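Local coordinates for protein mandelate racemase/muconate lactonizing enzyme (Polaromonas sp., PDB 2OG9) that probably catalyses racemisation or a related proton-abstraction reaction on a carboxylate substrate, as a TIM-barrel member of the enolase superfamily, at residues A[195-200]-A[231-236]; A[218-223]-A[244-249]; A[222-227]-A[255-260]; A[237-242]-A[284-289]; A[248-253]-A[261-266]. All coordinates share one frame; numbering follows the deposited sequence.

Contact 1: residues A[195-200]-A[231-236]; sequences ARVTAV and EPFNLV
V197 and T198, on the outer helix 190-204 of the TIM barrel, receive the outer end of the F233 ring, one obliquely and one at its edge. The methyl CG1 of V197 lies 3.6 Å from F233 CE1. CG1 is anti to the backbone N (chi1 176°), which directs this branch at the phenylalanine. T198 meets the rim instead: its OG1 sits near the ring plane, 3.3 Å from F233 CZ, and the same hydroxyl is hydrogen-bonded to the carbonyl of I194 one turn back, so its polar need is met within the helix. F233 stands in the short 3-10 segment 231-233, and the contact therefore joins helix 190-204 to the turn that follows the next outer helix, 220-230. Behind it, V197 also packs on V212 and L183 of the barrel strands. The F233 backbone is tied to the first helix as well, its carbonyl O accepting a hydrogen bond from R201 NH2.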
# COMPACT_ATOMS: atom_id res chain seq x y z
N ALA A 195 40.23 -10.19 -7.21
CA ALA A 195 41.54 -10.22 -7.84
C ALA A 195 41.42 -10.76 -9.26
O ALA A 195 41.94 -10.16 -10.22
CB ALA A 195 42.50 -11.09 -7.03
N ARG A 196 40.74 -11.89 -9.40
CA ARG A 196 40.54 -12.52 -10.70
C ARG A 196 39.82 -11.60 -11.68
O ARG A 196 40.22 -11.49 -12.84
CB ARG A 196 39.76 -13.83 -10.53
CG ARG A 196 40.54 -14.90 -9.78
CD ARG A 196 39.65 -16.03 -9.28
NE ARG A 196 39.05 -16.81 -10.37
CZ ARG A 196 39.74 -17.58 -11.21
NH1 ARG A 196 41.06 -17.67 -11.10
NH2 ARG A 196 39.11 -18.26 -12.16
N VAL A 197 38.76 -10.94 -11.21
CA VAL A 197 38.01 -10.02 -12.07
C VAL A 197 38.86 -8.82 -12.44
O VAL A 197 38.81 -8.34 -13.57
CB VAL A 197 36.71 -9.53 -11.37
CG1 VAL A 197 36.00 -8.50 -12.24
CG2 VAL A 197 35.79 -10.70 -11.09
N THR A 198 39.65 -8.34 -11.48
CA THR A 198 40.53 -7.20 -11.73
C THR A 198 41.54 -7.59 -12.80
O THR A 198 41.83 -6.82 -13.71
CB THR A 198 41.29 -6.78 -10.45
OG1 THR A 198 40.36 -6.39 -9.44
CG2 THR A 198 42.22 -5.60 -10.74
N ALA A 199 42.05 -8.81 -12.68
CA ALA A 199 43.04 -9.35 -13.61
C ALA A 199 42.46 -9.48 -15.02
O ALA A 199 43.13 -9.16 -16.00
CB ALA A 199 43.54 -10.70 -13.12
N VAL A 200 41.23 -9.97 -15.11
CA VAL A 200 40.57 -10.13 -16.40
C VAL A 200 40.31 -8.77 -17.03
O VAL A 200 40.57 -8.56 -18.21
CB VAL A 200 39.23 -10.89 -16.25
CG1 VAL A 200 38.52 -10.96 -17.59
CG2 VAL A 200 39.49 -12.29 -15.72
N GLU A 231 30.85 -2.36 -7.85
CA GLU A 231 30.27 -1.15 -8.45
C GLU A 231 31.18 -0.39 -9.42
O GLU A 231 30.76 -0.05 -10.53
CB GLU A 231 29.79 -0.18 -7.36
CG GLU A 231 28.46 -0.54 -6.70
CD GLU A 231 27.25 -0.17 -7.56
OE1 GLU A 231 27.05 -0.77 -8.63
OE2 GLU A 231 26.49 0.73 -7.14
N PRO A 232 32.42 -0.10 -9.01
CA PRO A 232 33.35 0.63 -9.89
C PRO A 232 33.68 -0.09 -11.19
O PRO A 232 34.01 0.54 -12.19
CB PRO A 232 34.59 0.82 -9.01
CG PRO A 232 34.03 0.83 -7.62
CD PRO A 232 33.02 -0.30 -7.68
N PHE A 233 33.58 -1.42 -11.16
CA PHE A 233 33.87 -2.26 -12.32
C PHE A 233 32.96 -2.04 -13.52
O PHE A 233 33.34 -2.34 -14.65
CB PHE A 233 33.81 -3.73 -11.92
CG PHE A 233 35.04 -4.23 -11.22
CD1 PHE A 233 36.10 -4.77 -11.94
CD2 PHE A 233 35.14 -4.17 -9.83
CE1 PHE A 233 37.25 -5.24 -11.29
CE2 PHE A 233 36.27 -4.64 -9.17
CZ PHE A 233 37.33 -5.17 -9.90
N ASN A 234 31.76 -1.52 -13.29
CA ASN A 234 30.80 -1.30 -14.37
C ASN A 234 30.48 -2.59 -15.11
O ASN A 234 30.51 -2.64 -16.35
CB ASN A 234 31.32 -0.27 -15.37
CG ASN A 234 31.27 1.15 -14.83
OD1 ASN A 234 30.29 1.55 -14.21
ND2 ASN A 234 32.33 1.91 -15.07
N LEU A 235 30.19 -3.64 -14.36
CA LEU A 235 29.86 -4.93 -14.95
C LEU A 235 28.51 -4.82 -15.63
O LEU A 235 27.69 -3.97 -15.27
CB LEU A 235 29.79 -6.01 -13.87
CG LEU A 235 31.04 -6.28 -13.04
CD1 LEU A 235 30.69 -7.26 -11.93
CD2 LEU A 235 32.16 -6.83 -13.93
N VAL A 236 28.27 -5.68 -16.62
CA VAL A 236 26.99 -5.68 -17.32
C VAL A 236 25.94 -6.10 -16.29
O VAL A 236 24.85 -5.54 -16.23
CB VAL A 236 26.98 -6.67 -18.50
CG1 VAL A 236 25.62 -6.66 -19.18
CG2 VAL A 236 28.08 -6.31 -19.49

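Contact 2: residues A[218-223]-A[244-249]; sequences WDRPTA and AYDHEG
R220 and G249, each in the first turn of its own helix, bring their CA atoms to 6.6 Å, the closest backbone approach between 218-223 and 244-249. The gap is bridged by the R220 side chain, stretched out from CG to NE (chi2 -174°, chi3 -177°), which reaches the carboxylate of D246 and grips it side-on. NE donates to the syn lone pair of D246 OD2 at 2.9 Å, and NH2 donates to D246 OD1 at 2.7 Å, both bonds nearly straight. With the guanidinium and carboxylate planes only 19° apart, this salt bridge fixes the rotation of both groups. D246 OD1 also accepts from G249 N at 2.9 Å, and this donor comes from well above the carboxylate plane. One oxygen thus serves the arginine and the helix start together, and the positive charge of R220 would probably favour the ionised form of the D246 carboxylate. The remaining nitrogen, R220 NH1, donates to a water at 3.0 Å that in turn makes a weak bond to E248 OE1. On the first segment D219 plays the same capping part: its OD1 takes T222 N at 2.7 Å and also the T222 hydroxyl. A third subunit packs on R220 through its G309. Two side-chain N-caps, one of them locked by a bidentate arginine, thus join the starts of adjacent outer helices of the TIM barrel.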
# COMPACT_ATOMS: atom_id res chain seq x y z
N TRP A 218 26.28 -16.38 -2.22
CA TRP A 218 26.35 -15.36 -1.18
C TRP A 218 25.11 -15.22 -0.30
O TRP A 218 23.99 -15.38 -0.77
CB TRP A 218 26.64 -13.99 -1.79
CG TRP A 218 27.90 -13.88 -2.58
CD1 TRP A 218 29.09 -14.49 -2.30
CD2 TRP A 218 28.14 -13.02 -3.70
NE1 TRP A 218 30.06 -14.06 -3.18
CE2 TRP A 218 29.50 -13.16 -4.05
CE3 TRP A 218 27.33 -12.15 -4.44
CZ2 TRP A 218 30.08 -12.45 -5.11
CZ3 TRP A 218 27.91 -11.44 -5.49
CH2 TRP A 218 29.27 -11.59 -5.82
N ASP A 219 25.32 -14.92 0.98
CA ASP A 219 24.18 -14.67 1.86
C ASP A 219 23.94 -13.17 1.70
O ASP A 219 24.77 -12.48 1.11
CB ASP A 219 24.49 -15.04 3.33
CG ASP A 219 25.76 -14.41 3.86
OD1 ASP A 219 26.06 -13.24 3.52
OD2 ASP A 219 26.46 -15.07 4.65
N ARG A 220 22.83 -12.66 2.21
CA ARG A 220 22.55 -11.23 2.05
C ARG A 220 23.70 -10.31 2.44
O ARG A 220 24.06 -9.41 1.69
CB ARG A 220 21.28 -10.84 2.80
CG ARG A 220 20.02 -11.34 2.13
CD ARG A 220 18.80 -10.81 2.84
NE ARG A 220 17.56 -11.32 2.27
CZ ARG A 220 16.37 -11.08 2.78
NH1 ARG A 220 16.25 -10.33 3.87
NH2 ARG A 220 15.28 -11.60 2.22
N PRO A 221 24.30 -10.52 3.63
CA PRO A 221 25.41 -9.66 4.05
C PRO A 221 26.59 -9.70 3.08
O PRO A 221 27.13 -8.66 2.70
CB PRO A 221 25.77 -10.23 5.42
CG PRO A 221 24.45 -10.69 5.95
CD PRO A 221 23.86 -11.39 4.73
N THR A 222 26.99 -10.90 2.67
CA THR A 222 28.12 -11.04 1.76
C THR A 222 27.81 -10.43 0.39
O THR A 222 28.63 -9.71 -0.17
CB THR A 222 28.52 -12.52 1.59
OG1 THR A 222 28.82 -13.09 2.88
CG2 THR A 222 29.76 -12.65 0.71
N ALA A 223 26.62 -10.70 -0.13
CA ALA A 223 26.23 -10.15 -1.43
C ALA A 223 26.29 -8.63 -1.38
O ALA A 223 26.73 -7.98 -2.33
CB ALA A 223 24.82 -10.61 -1.81
N ALA A 244 18.11 -18.33 -5.42
CA ALA A 244 17.17 -18.04 -6.49
C ALA A 244 15.79 -17.61 -6.01
O ALA A 244 15.07 -16.90 -6.71
CB ALA A 244 17.06 -19.25 -7.41
N TYR A 245 15.41 -18.05 -4.82
CA TYR A 245 14.09 -17.72 -4.29
C TYR A 245 14.01 -16.55 -3.31
O TYR A 245 12.93 -16.23 -2.81
CB TYR A 245 13.47 -18.98 -3.67
CG TYR A 245 13.10 -19.99 -4.73
CD1 TYR A 245 11.87 -19.92 -5.38
CD2 TYR A 245 14.01 -20.96 -5.16
CE1 TYR A 245 11.56 -20.78 -6.44
CE2 TYR A 245 13.71 -21.82 -6.22
CZ TYR A 245 12.48 -21.72 -6.85
OH TYR A 245 12.18 -22.54 -7.91
N ASP A 246 15.15 -15.91 -3.04
CA ASP A 246 15.17 -14.77 -2.13
C ASP A 246 14.84 -13.50 -2.92
O ASP A 246 15.71 -12.67 -3.19
CB ASP A 246 16.54 -14.64 -1.47
CG ASP A 246 16.57 -13.55 -0.41
OD1 ASP A 246 15.50 -12.98 -0.13
OD2 ASP A 246 17.66 -13.28 0.14
N HIS A 247 13.57 -13.36 -3.29
CA HIS A 247 13.11 -12.22 -4.08
C HIS A 247 13.28 -10.87 -3.38
O HIS A 247 13.67 -9.89 -4.02
CB HIS A 247 11.65 -12.45 -4.47
CG HIS A 247 11.45 -13.66 -5.34
ND1 HIS A 247 10.25 -14.34 -5.42
CD2 HIS A 247 12.30 -14.31 -6.17
CE1 HIS A 247 10.37 -15.35 -6.26
NE2 HIS A 247 11.61 -15.36 -6.73
N GLU A 248 12.97 -10.81 -2.09
CA GLU A 248 13.13 -9.57 -1.34
C GLU A 248 14.61 -9.20 -1.31
O GLU A 248 14.96 -8.03 -1.44
CB GLU A 248 12.63 -9.72 0.09
CG GLU A 248 11.13 -9.61 0.25
CD GLU A 248 10.70 -9.57 1.70
OE1 GLU A 248 11.28 -8.78 2.48
OE2 GLU A 248 9.78 -10.34 2.07
N GLY A 249 15.46 -10.21 -1.12
CA GLY A 249 16.89 -9.98 -1.08
C GLY A 249 17.41 -9.39 -2.38
O GLY A 249 18.16 -8.41 -2.37
O HOH W 1 14.13 -8.31 4.40

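Contact 3: residues A[222-227]-A[255-260]; sequences TAQRMC and LQFDTP. With CA (calcium ion), chain C.
F257, C227 and Q224 bury the most surface in this contact, and the phenylalanine ring is its centre. C227 lies over one face: its CB is 3.7 Å from the ring centroid and 16° off the normal, a CH-pi contact, while SG makes an oblique sulfur-aromatic approach at 4.9 Å from that centroid. CG of the preceding residue, Q256, covers the opposite face. Q224 comes to the far end of the ring, where its backbone O and its NE2 each lie 3.4 Å from F257 CZ. A bend at chi2 (72°) turns its amide over to the phenylalanine, the two planes 39° apart, and NE2 hydrogen-bonds D258 of a third subunit. An alanine in place of F257 would probably leave C227 CB without its aromatic partner and open a gap between helix 220-230 and the end of helix 247-256. The backbone O of F257 binds a calcium ion at 2.4 Å; A254 O and five waters complete the shell. Three of these waters donate to the carbonyls of L255, D258 and T259. Thus the F257 side chain packs the end of helix 247-256 on helix 220-230, while its main chain and nearby carbonyls face the metal shell.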
# COMPACT_ATOMS: atom_id res chain seq x y z
N THR A 222 26.99 -10.90 2.67
CA THR A 222 28.12 -11.04 1.76
C THR A 222 27.81 -10.43 0.39
O THR A 222 28.63 -9.71 -0.17
CB THR A 222 28.52 -12.52 1.59
OG1 THR A 222 28.82 -13.09 2.88
CG2 THR A 222 29.76 -12.65 0.71
N ALA A 223 26.62 -10.70 -0.13
CA ALA A 223 26.23 -10.15 -1.43
C ALA A 223 26.29 -8.63 -1.38
O ALA A 223 26.73 -7.98 -2.33
CB ALA A 223 24.82 -10.61 -1.81
N GLN A 224 25.84 -8.07 -0.26
CA GLN A 224 25.84 -6.63 -0.08
C GLN A 224 27.24 -6.05 -0.22
O GLN A 224 27.45 -5.06 -0.93
CB GLN A 224 25.28 -6.29 1.31
CG GLN A 224 24.97 -4.81 1.53
CD GLN A 224 23.75 -4.35 0.75
OE1 GLN A 224 22.83 -5.13 0.51
NE2 GLN A 224 23.73 -3.08 0.38
N ARG A 225 28.21 -6.67 0.45
CA ARG A 225 29.59 -6.21 0.42
C ARG A 225 30.26 -6.42 -0.94
O ARG A 225 30.99 -5.55 -1.42
CB ARG A 225 30.42 -6.91 1.51
CG ARG A 225 30.45 -6.18 2.86
CD ARG A 225 29.08 -6.04 3.49
NE ARG A 225 29.12 -5.22 4.69
CZ ARG A 225 29.36 -5.68 5.92
NH1 ARG A 225 29.56 -6.97 6.12
NH2 ARG A 225 29.40 -4.84 6.95
N MSE A 226 30.01 -7.56 -1.57
CA MSE A 226 30.61 -7.85 -2.88
C MSE A 226 30.05 -6.94 -3.97
O MSE A 226 30.80 -6.48 -4.84
CB MSE A 226 30.39 -9.31 -3.26
CG MSE A 226 31.16 -10.29 -2.40
SE MSE A 226 33.07 -9.94 -2.42
CE MSE A 226 33.55 -10.95 -4.00
N CYS A 227 28.75 -6.68 -3.95
CA CYS A 227 28.16 -5.81 -4.96
C CYS A 227 28.76 -4.41 -4.81
O CYS A 227 29.06 -3.74 -5.80
CB CYS A 227 26.64 -5.74 -4.80
SG CYS A 227 25.77 -7.24 -5.34
N LEU A 255 17.72 -2.22 -5.78
CA LEU A 255 17.34 -0.86 -5.42
C LEU A 255 18.57 -0.06 -4.99
O LEU A 255 18.68 1.13 -5.30
CB LEU A 255 16.31 -0.88 -4.28
CG LEU A 255 15.86 0.48 -3.74
CD1 LEU A 255 15.24 1.30 -4.86
CD2 LEU A 255 14.85 0.29 -2.60
N GLN A 256 19.48 -0.72 -4.30
CA GLN A 256 20.69 -0.10 -3.78
C GLN A 256 21.81 0.15 -4.78
O GLN A 256 22.42 1.23 -4.78
CB GLN A 256 21.23 -0.96 -2.62
CG GLN A 256 22.53 -0.49 -1.97
CD GLN A 256 22.40 0.86 -1.27
OE1 GLN A 256 21.41 1.11 -0.58
NE2 GLN A 256 23.39 1.72 -1.44
N PHE A 257 22.08 -0.82 -5.64
CA PHE A 257 23.19 -0.71 -6.57
C PHE A 257 22.93 -0.33 -8.02
O PHE A 257 21.87 -0.62 -8.58
CB PHE A 257 23.99 -2.01 -6.51
CG PHE A 257 24.51 -2.33 -5.14
CD1 PHE A 257 25.59 -1.63 -4.61
CD2 PHE A 257 23.91 -3.32 -4.36
CE1 PHE A 257 26.07 -1.91 -3.33
CE2 PHE A 257 24.37 -3.61 -3.08
CZ PHE A 257 25.46 -2.90 -2.56
N ASP A 258 23.92 0.34 -8.62
CA ASP A 258 23.84 0.76 -10.02
C ASP A 258 23.94 -0.47 -10.92
O ASP A 258 23.25 -0.57 -11.94
CB ASP A 258 25.00 1.70 -10.37
CG ASP A 258 24.85 3.08 -9.77
OD1 ASP A 258 23.77 3.39 -9.21
OD2 ASP A 258 25.82 3.87 -9.87
N THR A 259 24.82 -1.39 -10.55
CA THR A 259 25.03 -2.61 -11.33
C THR A 259 23.76 -3.46 -11.41
O THR A 259 23.14 -3.78 -10.40
CB THR A 259 26.13 -3.48 -10.71
OG1 THR A 259 27.33 -2.71 -10.59
CG2 THR A 259 26.41 -4.70 -11.59
N PRO A 260 23.37 -3.83 -12.64
CA PRO A 260 22.17 -4.65 -12.81
C PRO A 260 22.31 -6.00 -12.12
O PRO A 260 23.40 -6.58 -12.06
CB PRO A 260 22.08 -4.81 -14.33
CG PRO A 260 22.64 -3.50 -14.82
CD PRO A 260 23.84 -3.31 -13.93
CA CA C . 19.64 -0.53 -9.50
O HOH W 2 19.53 1.51 -8.29
O HOH W 3 20.70 0.06 -11.48
O HOH W 4 20.38 -2.83 -9.96
O HOH W 5 17.67 -1.57 -10.44
O HOH W 6 18.04 1.22 -10.16

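Contact 4: residues A[237-242]-A[284-289]; sequences WIEEPL and YLMPDA
W237 turns the edge of its indole to the face of Y284, an edge-to-face pair with the planes at 57° and the centroids of the six-membered ring and the tyrosine ring 4.9 Å apart. CE3 of W237 stands 3.6 Å above the Y284 plane, over its centre. The indole gets there with CG between backbone N and carbonyl carbon (chi1 70°). The selenomethionine M286 lies across both W237 and E239: SE is 3.5 Å from E239 CD, the side chains crossing at about a right angle, and 5.3 Å from the centroid of the W237 six-membered ring, an oblique Met-aromatic contact, while CE packs on W237 CZ2 at 4.2 Å. A leucine in place of Y284 would probably deprive the indole edge of its flat aromatic partner. E239 lies close to D213 and E265, consistent with the metal-binding acids of enolase-superfamily TIM barrels, though no metal is modelled on them. The contact reaches across strand 261-263; L285 packs on helix 295-307 and P241 on helix 247-256.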
# COMPACT_ATOMS: atom_id res chain seq x y z
N TRP A 237 26.29 -7.09 -15.48
CA TRP A 237 25.39 -7.55 -14.43
C TRP A 237 26.08 -8.45 -13.42
O TRP A 237 27.20 -8.92 -13.64
CB TRP A 237 24.18 -8.29 -15.03
CG TRP A 237 24.46 -9.64 -15.65
CD1 TRP A 237 25.05 -10.73 -15.06
CD2 TRP A 237 24.11 -10.06 -16.98
NE1 TRP A 237 25.08 -11.79 -15.93
CE2 TRP A 237 24.52 -11.40 -17.12
CE3 TRP A 237 23.50 -9.42 -18.06
CZ2 TRP A 237 24.32 -12.13 -18.30
CZ3 TRP A 237 23.30 -10.14 -19.24
CH2 TRP A 237 23.71 -11.48 -19.35
N ILE A 238 25.41 -8.65 -12.29
CA ILE A 238 25.87 -9.54 -11.24
C ILE A 238 24.74 -10.57 -11.21
O ILE A 238 23.60 -10.25 -10.87
CB ILE A 238 25.99 -8.82 -9.88
CG1 ILE A 238 27.16 -7.82 -9.95
CG2 ILE A 238 26.19 -9.84 -8.76
CD1 ILE A 238 27.34 -6.97 -8.69
N GLU A 239 25.07 -11.80 -11.59
CA GLU A 239 24.10 -12.88 -11.69
C GLU A 239 23.97 -13.80 -10.47
O GLU A 239 24.97 -14.24 -9.90
CB GLU A 239 24.47 -13.71 -12.93
CG GLU A 239 23.52 -14.82 -13.32
CD GLU A 239 23.97 -15.51 -14.60
OE1 GLU A 239 24.55 -14.82 -15.46
OE2 GLU A 239 23.74 -16.73 -14.76
N GLU A 240 22.73 -14.08 -10.09
CA GLU A 240 22.42 -14.95 -8.97
C GLU A 240 23.26 -14.70 -7.72
O GLU A 240 23.89 -15.62 -7.19
CB GLU A 240 22.59 -16.41 -9.40
CG GLU A 240 21.49 -16.94 -10.29
CD GLU A 240 20.22 -17.28 -9.52
OE1 GLU A 240 19.63 -18.34 -9.82
OE2 GLU A 240 19.83 -16.49 -8.63
N PRO A 241 23.28 -13.46 -7.22
CA PRO A 241 24.07 -13.19 -6.02
C PRO A 241 23.53 -13.92 -4.79
O PRO A 241 24.29 -14.25 -3.87
CB PRO A 241 23.99 -11.68 -5.88
CG PRO A 241 22.62 -11.37 -6.45
CD PRO A 241 22.60 -12.24 -7.69
N LEU A 242 22.23 -14.19 -4.78
CA LEU A 242 21.58 -14.86 -3.65
C LEU A 242 20.79 -16.09 -4.07
O LEU A 242 20.74 -16.44 -5.24
CB LEU A 242 20.61 -13.89 -2.98
CG LEU A 242 21.20 -12.58 -2.45
CD1 LEU A 242 20.07 -11.62 -2.09
CD2 LEU A 242 22.08 -12.86 -1.24
N TYR A 284 17.76 -7.79 -15.21
CA TYR A 284 17.84 -8.73 -16.34
C TYR A 284 17.16 -10.02 -15.90
O TYR A 284 17.66 -10.71 -15.01
CB TYR A 284 19.29 -9.07 -16.71
CG TYR A 284 20.04 -8.00 -17.48
CD1 TYR A 284 19.91 -7.89 -18.87
CD2 TYR A 284 20.88 -7.11 -16.82
CE1 TYR A 284 20.60 -6.90 -19.58
CE2 TYR A 284 21.57 -6.13 -17.52
CZ TYR A 284 21.43 -6.03 -18.89
OH TYR A 284 22.09 -5.02 -19.55
N LEU A 285 16.02 -10.35 -16.51
CA LEU A 285 15.33 -11.59 -16.17
C LEU A 285 15.95 -12.69 -17.02
O LEU A 285 16.17 -12.51 -18.23
CB LEU A 285 13.83 -11.46 -16.46
CG LEU A 285 12.96 -12.61 -15.93
CD1 LEU A 285 12.95 -12.57 -14.40
CD2 LEU A 285 11.55 -12.46 -16.48
N MSE A 286 16.21 -13.84 -16.42
CA MSE A 286 16.84 -14.94 -17.15
C MSE A 286 16.02 -16.22 -17.24
O MSE A 286 16.42 -17.26 -16.71
CB MSE A 286 18.21 -15.23 -16.54
CG MSE A 286 19.10 -14.01 -16.49
SE MSE A 286 20.89 -14.45 -15.90
CE MSE A 286 21.60 -15.23 -17.55
N PRO A 287 14.88 -16.16 -17.92
CA PRO A 287 14.03 -17.35 -18.06
C PRO A 287 14.72 -18.39 -18.93
O PRO A 287 15.49 -18.05 -19.82
CB PRO A 287 12.76 -16.79 -18.69
CG PRO A 287 13.28 -15.68 -19.55
CD PRO A 287 14.31 -15.02 -18.65
N ASP A 288 14.45 -19.65 -18.64
CA ASP A 288 15.02 -20.78 -19.37
C ASP A 288 13.80 -21.51 -19.95
O ASP A 288 13.06 -22.17 -19.21
CB ASP A 288 15.78 -21.68 -18.38
CG ASP A 288 16.38 -22.92 -19.03
OD1 ASP A 288 15.81 -23.41 -20.03
OD2 ASP A 288 17.40 -23.41 -18.52
N ALA A 289 13.58 -21.37 -21.25
CA ALA A 289 12.42 -21.99 -21.90
C ALA A 289 12.18 -23.46 -21.52
O ALA A 289 11.12 -23.80 -20.99
CB ALA A 289 12.51 -21.83 -23.42

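Contact 5: residues A[248-253]-A[261-266]; sequences EGHAAL and IATGEM
Chi1 of H250 (-77°), with CG anti to the carbonyl carbon, brings the imidazole from helix 247-256 to the strand, and chi1 of T263 (-173°) places OG1 on the NE2 side of that ring. The contact closes a beta-alpha-beta unit of the TIM barrel, strand 238-239, helix 247-256 and strand 261-263, in which the helix packs on the strand that follows it. The axes of the short segments 248-253 and 261-263 lie at 155°, close to antiparallel, and approach to 9.3 Å. T263 lies over one face of the imidazole, its CB above the ring centre and its OG1 3.8 Å from H250 NE2. The polar partners of both groups lie elsewhere: T263 OG1 is hydrogen-bonded to E240 OE2, and H250 NE2 makes a weak bond to the carbonyl of D243. One turn on, L253 adds an apolar contact, its CB 4.3 Å from I261 CG1, and continues onto A223 and C227 of helix 220-230. I261 is thus met by two helix residues through different branches, CG1 facing the leucine and CG2 approaching the histidine obliquely. I261 CG2 lies 3.9 Å from H250 ND1, which is buried with no partner in the model.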
# COMPACT_ATOMS: atom_id res chain seq x y z
N GLU A 248 12.97 -10.81 -2.09
CA GLU A 248 13.13 -9.57 -1.34
C GLU A 248 14.61 -9.20 -1.31
O GLU A 248 14.96 -8.03 -1.44
CB GLU A 248 12.63 -9.72 0.09
CG GLU A 248 11.13 -9.61 0.25
CD GLU A 248 10.70 -9.57 1.70
OE1 GLU A 248 11.28 -8.78 2.48
OE2 GLU A 248 9.78 -10.34 2.07
N GLY A 249 15.46 -10.21 -1.12
CA GLY A 249 16.89 -9.98 -1.08
C GLY A 249 17.41 -9.39 -2.38
O GLY A 249 18.16 -8.41 -2.37
N HIS A 250 17.01 -9.99 -3.50
CA HIS A 250 17.43 -9.50 -4.80
C HIS A 250 16.89 -8.09 -5.07
O HIS A 250 17.61 -7.25 -5.59
CB HIS A 250 16.97 -10.46 -5.91
CG HIS A 250 17.78 -11.71 -6.02
ND1 HIS A 250 19.14 -11.70 -6.28
CD2 HIS A 250 17.43 -13.01 -5.91
CE1 HIS A 250 19.58 -12.94 -6.33
NE2 HIS A 250 18.57 -13.75 -6.11
N ALA A 251 15.64 -7.84 -4.71
CA ALA A 251 15.04 -6.53 -4.92
C ALA A 251 15.80 -5.45 -4.15
O ALA A 251 16.00 -4.34 -4.64
CB ALA A 251 13.57 -6.53 -4.49
N ALA A 252 16.23 -5.79 -2.93
CA ALA A 252 16.98 -4.85 -2.10
C ALA A 252 18.32 -4.51 -2.75
O ALA A 252 18.75 -3.36 -2.74
CB ALA A 252 17.21 -5.44 -0.71
N LEU A 253 18.98 -5.51 -3.32
CA LEU A 253 20.25 -5.27 -3.99
C LEU A 253 20.05 -4.38 -5.22
O LEU A 253 20.80 -3.44 -5.44
CB LEU A 253 20.89 -6.60 -4.40
CG LEU A 253 21.45 -7.44 -3.24
CD1 LEU A 253 21.74 -8.85 -3.71
CD2 LEU A 253 22.70 -6.77 -2.70
N ILE A 261 21.20 -6.48 -11.58
CA ILE A 261 21.14 -7.77 -10.92
C ILE A 261 20.39 -8.67 -11.90
O ILE A 261 19.35 -8.28 -12.44
CB ILE A 261 20.35 -7.70 -9.61
CG1 ILE A 261 21.05 -6.74 -8.65
CG2 ILE A 261 20.21 -9.11 -9.00
CD1 ILE A 261 22.51 -7.09 -8.38
N ALA A 262 20.94 -9.85 -12.15
CA ALA A 262 20.32 -10.79 -13.07
C ALA A 262 19.98 -12.06 -12.32
O ALA A 262 20.79 -12.57 -11.56
CB ALA A 262 21.28 -11.11 -14.21
N THR A 263 18.77 -12.56 -12.53
CA THR A 263 18.36 -13.79 -11.86
C THR A 263 17.17 -14.42 -12.57
O THR A 263 16.59 -13.81 -13.48
CB THR A 263 18.01 -13.51 -10.39
OG1 THR A 263 17.76 -14.76 -9.71
CG2 THR A 263 16.78 -12.63 -10.29
N GLY A 264 16.82 -15.64 -12.17
CA GLY A 264 15.68 -16.32 -12.77
C GLY A 264 15.97 -17.63 -13.46
O GLY A 264 15.06 -18.41 -13.73
N GLU A 265 17.25 -17.90 -13.74
CA GLU A 265 17.63 -19.13 -14.43
C GLU A 265 17.19 -20.42 -13.73
O GLU A 265 17.02 -21.45 -14.37
CB GLU A 265 19.14 -19.17 -14.67
CG GLU A 265 19.97 -19.19 -13.39
CD GLU A 265 21.46 -19.01 -13.63
OE1 GLU A 265 22.14 -19.98 -14.02
OE2 GLU A 265 21.95 -17.87 -13.44
N MSE A 266 17.01 -20.36 -12.41
CA MSE A 266 16.61 -21.55 -11.66
C MSE A 266 15.11 -21.80 -11.58
O MSE A 266 14.67 -22.90 -11.24
CB MSE A 266 17.16 -21.47 -10.23
CG MSE A 266 18.67 -21.37 -10.14
SE MSE A 266 19.51 -22.87 -11.03
CE MSE A 266 18.96 -24.27 -9.80

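How the contacts relate
Following the chain from the N terminus, contact 1 opens on helix 190-204 and closes beyond helix 220-230, a loop that takes in strand 210-213. Contacts 2 and 3 both start on helix 220-230, sharing T222 and A223, and run to the two ends of helix 247-256; each crosses contact 1. Contact 4 follows contact 1 in series, joining strand 238-239 to strand 284-285, and crosses contacts 2 and 3. Contact 5 nests inside contact 4, begins where contact 2 ends, sharing E248 and G249, and crosses contact 3. E231 links contacts 1 and 3 through T259 and D258, while the E240-A262 backbone bond joins contacts 4 and 5. Together they connect three successive outer helices to the barrel sheet.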